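Local coordinates for protein cohesin (Archaeoglobus fulgidus, PDB 2XDH) that is a cohesin domain of a larger archaeal protein, probably engaging dockerin modules as cohesins do in protein-protein adhesion, at residues 46-51 with 59-64. Sequence-based numbering, arbitrary orientation.
Sequences EDVLQG and FDYQVE. Unlike the reference sequence in segment 59-64: Gln-62 (reference Asn).
Val-48 rests its CB over the face of the Tyr-61 ring, and this CH-pi contact is the first of two that join strands 43-50 and 58-64. The valine CB stands 3.5 Å from the centroid of the Tyr-61 ring and only 5° off its normal, so it sits over the ring centre; CG2 adds a contact of 3.6 Å to Tyr-61 CD1. In Tyr-61, CG lies between the backbone N and the carbonyl carbon (chi1 68°), which sets the ring alongside Val-48, face toward its CB, the two side chains running past each other in opposite directions. In the second CH-pi contact, Gln-50 CG lies 3.7 Å from the centroid of the Phe-59 ring, displaced toward the rim next to Phe-59 CG. The glutamine amide is nearly parallel to that ring, the two planes 9° apart, and its NE2 is satisfied by the carbonyl of Thr-54.

Apolar contact links the two aromatic neighbourhoods: Val-48 CG1 meets the edge of the Phe-59 ring in its plane, 3.9 Å from CZ. Outside the two segments, Phe-59 touches Phe-85, Val-70 and Ile-72, and Val-48 reaches Phe-85 and Ile-68. A smaller alanine in place of Phe-59 would probably open a gap beside Val-48 CG1 and leave the methylene of Gln-50 without its aromatic face.

Polar contact across the gap is slight: Asp-47 OD1 comes within 3.5 Å of Tyr-61 OH, while the same oxygen accepts a weak hydrogen bond from Val-48 N of its own strand.

No hydrogen bond crosses between the segments, whose axes run roughly antiparallel, 8.5 Å apart; strand 43-50 bonds instead to 82-91, and 58-64 to 67-74. The contact between these strands within the cohesin beta-sandwich is therefore mostly one of side chains, resting on dispersion and CH-pi attraction.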
loop_
_atom_site.group_PDB
_atom_site.type_symbol
_atom_site.label_atom_id
_atom_site.label_comp_id
_atom_site.label_asym_id
_atom_site.label_seq_id
_atom_site.Cartn_x
_atom_site.Cartn_y
_atom_site.Cartn_z
ATOM N N GLU A 46 24.203 27.549 -8.255
ATOM C CA GLU A 46 23.751 28.876 -7.822
ATOM C C GLU A 46 22.698 28.783 -6.709
ATOM O O GLU A 46 22.628 29.638 -5.824
ATOM C CB GLU A 46 23.189 29.681 -9.003
ATOM C CG GLU A 46 24.146 29.851 -10.183
ATOM C CD GLU A 46 25.180 30.953 -9.971
ATOM O OE1 GLU A 46 26.240 30.899 -10.626
ATOM O OE2 GLU A 46 24.934 31.877 -9.162
ATOM N N ASP A 47 21.862 27.755 -6.749
ATOM C CA ASP A 47 20.858 27.585 -5.702
ATOM C C ASP A 47 20.312 26.166 -5.732
ATOM O O ASP A 47 20.424 25.470 -6.742
ATOM C CB ASP A 47 19.720 28.596 -5.876
ATOM C CG ASP A 47 18.981 28.885 -4.572
ATOM O OD1 ASP A 47 19.395 28.372 -3.504
ATOM O OD2 ASP A 47 17.991 29.645 -4.620
ATOM N N VAL A 48 19.739 25.747 -4.611
ATOM C CA VAL A 48 19.077 24.451 -4.495
ATOM C C VAL A 48 17.723 24.716 -3.853
ATOM O O VAL A 48 17.658 25.238 -2.732
ATOM C CB VAL A 48 19.883 23.489 -3.611
ATOM C CG1 VAL A 48 19.167 22.147 -3.461
ATOM C CG2 VAL A 48 21.304 23.283 -4.177
ATOM N N LEU A 49 16.648 24.377 -4.564
ATOM C CA LEU A 49 15.298 24.729 -4.135
ATOM C C LEU A 49 14.453 23.479 -3.922
ATOM O O LEU A 49 14.643 22.474 -4.607
ATOM C CB LEU A 49 14.624 25.609 -5.192
ATOM C CG LEU A 49 15.205 26.991 -5.497
ATOM C CD1 LEU A 49 14.443 27.649 -6.632
ATOM C CD2 LEU A 49 15.173 27.872 -4.270
ATOM N N GLN A 50 13.529 23.548 -2.964
ATOM C CA GLN A 50 12.545 22.485 -2.746
ATOM C C GLN A 50 11.745 22.265 -4.019
ATOM O O GLN A 50 11.573 23.186 -4.825
ATOM C CB GLN A 50 11.630 22.820 -1.545
ATOM C CG GLN A 50 12.302 22.558 -0.196
ATOM C CD GLN A 50 11.829 23.484 0.915
ATOM O OE1 GLN A 50 12.280 24.621 1.013
ATOM N NE2 GLN A 50 10.935 22.989 1.774
ATOM N N GLY A 51 11.266 21.038 -4.202
ATOM C CA GLY A 51 10.510 20.678 -5.387
ATOM C C GLY A 51 9.025 20.584 -5.107
ATOM O O GLY A 51 8.566 21.032 -4.052
ATOM N N PHE A 59 13.984 20.325 4.892
ATOM C CA PHE A 59 14.870 20.242 3.729
ATOM C C PHE A 59 16.262 20.836 4.003
ATOM O O PHE A 59 16.373 21.976 4.445
ATOM C CB PHE A 59 14.196 20.980 2.570
ATOM C CG PHE A 59 14.959 20.926 1.265
ATOM C CD1 PHE A 59 14.856 19.829 0.432
ATOM C CD2 PHE A 59 15.732 22.004 0.855
ATOM C CE1 PHE A 59 15.546 19.782 -0.780
ATOM C CE2 PHE A 59 16.428 21.968 -0.342
ATOM C CZ PHE A 59 16.329 20.853 -1.166
ATOM N N ASP A 60 17.320 20.058 3.770
ATOM C CA ASP A 60 18.687 20.562 3.963
ATOM C C ASP A 60 19.548 20.216 2.762
ATOM O O ASP A 60 19.339 19.191 2.114
ATOM C CB ASP A 60 19.329 19.968 5.216
ATOM C CG ASP A 60 18.776 20.556 6.490
ATOM O OD1 ASP A 60 19.046 21.745 6.751
ATOM O OD2 ASP A 60 18.083 19.824 7.232
ATOM N N TYR A 61 20.518 21.069 2.456
ATOM C CA TYR A 61 21.483 20.720 1.424
ATOM C C TYR A 61 22.834 21.325 1.749
ATOM O O TYR A 61 22.929 22.328 2.452
ATOM C CB TYR A 61 21.021 21.163 0.035
ATOM C CG TYR A 61 20.980 22.673 -0.152
ATOM C CD1 TYR A 61 22.061 23.360 -0.697
ATOM C CD2 TYR A 61 19.852 23.407 0.211
ATOM C CE1 TYR A 61 22.022 24.747 -0.875
ATOM C CE2 TYR A 61 19.804 24.791 0.038
ATOM C CZ TYR A 61 20.893 25.451 -0.500
ATOM O OH TYR A 61 20.828 26.810 -0.669
ATOM N N GLN A 62 23.883 20.704 1.242
ATOM C CA GLN A 62 25.221 21.227 1.444
ATOM C C GLN A 62 26.023 20.976 0.182
ATOM O O GLN A 62 26.087 19.846 -0.303
ATOM C CB GLN A 62 25.877 20.572 2.664
ATOM C CG GLN A 62 27.403 20.701 2.719
ATOM C CD GLN A 62 27.877 22.137 2.868
ATOM O OE1 GLN A 62 29.080 22.400 2.951
ATOM N NE2 GLN A 62 26.936 23.075 2.902
ATOM N N VAL A 63 26.603 22.037 -0.367
ATOM C CA VAL A 63 27.391 21.918 -1.591
ATOM C C VAL A 63 28.862 21.865 -1.231
ATOM O O VAL A 63 29.393 22.812 -0.660
ATOM C CB VAL A 63 27.156 23.104 -2.537
ATOM C CG1 VAL A 63 28.040 22.979 -3.782
ATOM C CG2 VAL A 63 25.686 23.206 -2.919
ATOM N N GLU A 64 29.516 20.755 -1.551
ATOM C CA GLU A 64 30.936 20.609 -1.267
ATOM C C GLU A 64 31.657 19.962 -2.434
ATOM O O GLU A 64 31.396 18.814 -2.789
ATOM C CB GLU A 64 31.169 19.824 0.030
ATOM C CG GLU A 64 30.482 18.468 0.100
ATOM C CD GLU A 64 30.533 17.866 1.497
ATOM O OE1 GLU A 64 30.692 18.632 2.474
ATOM O OE2 GLU A 64 30.416 16.627 1.618
#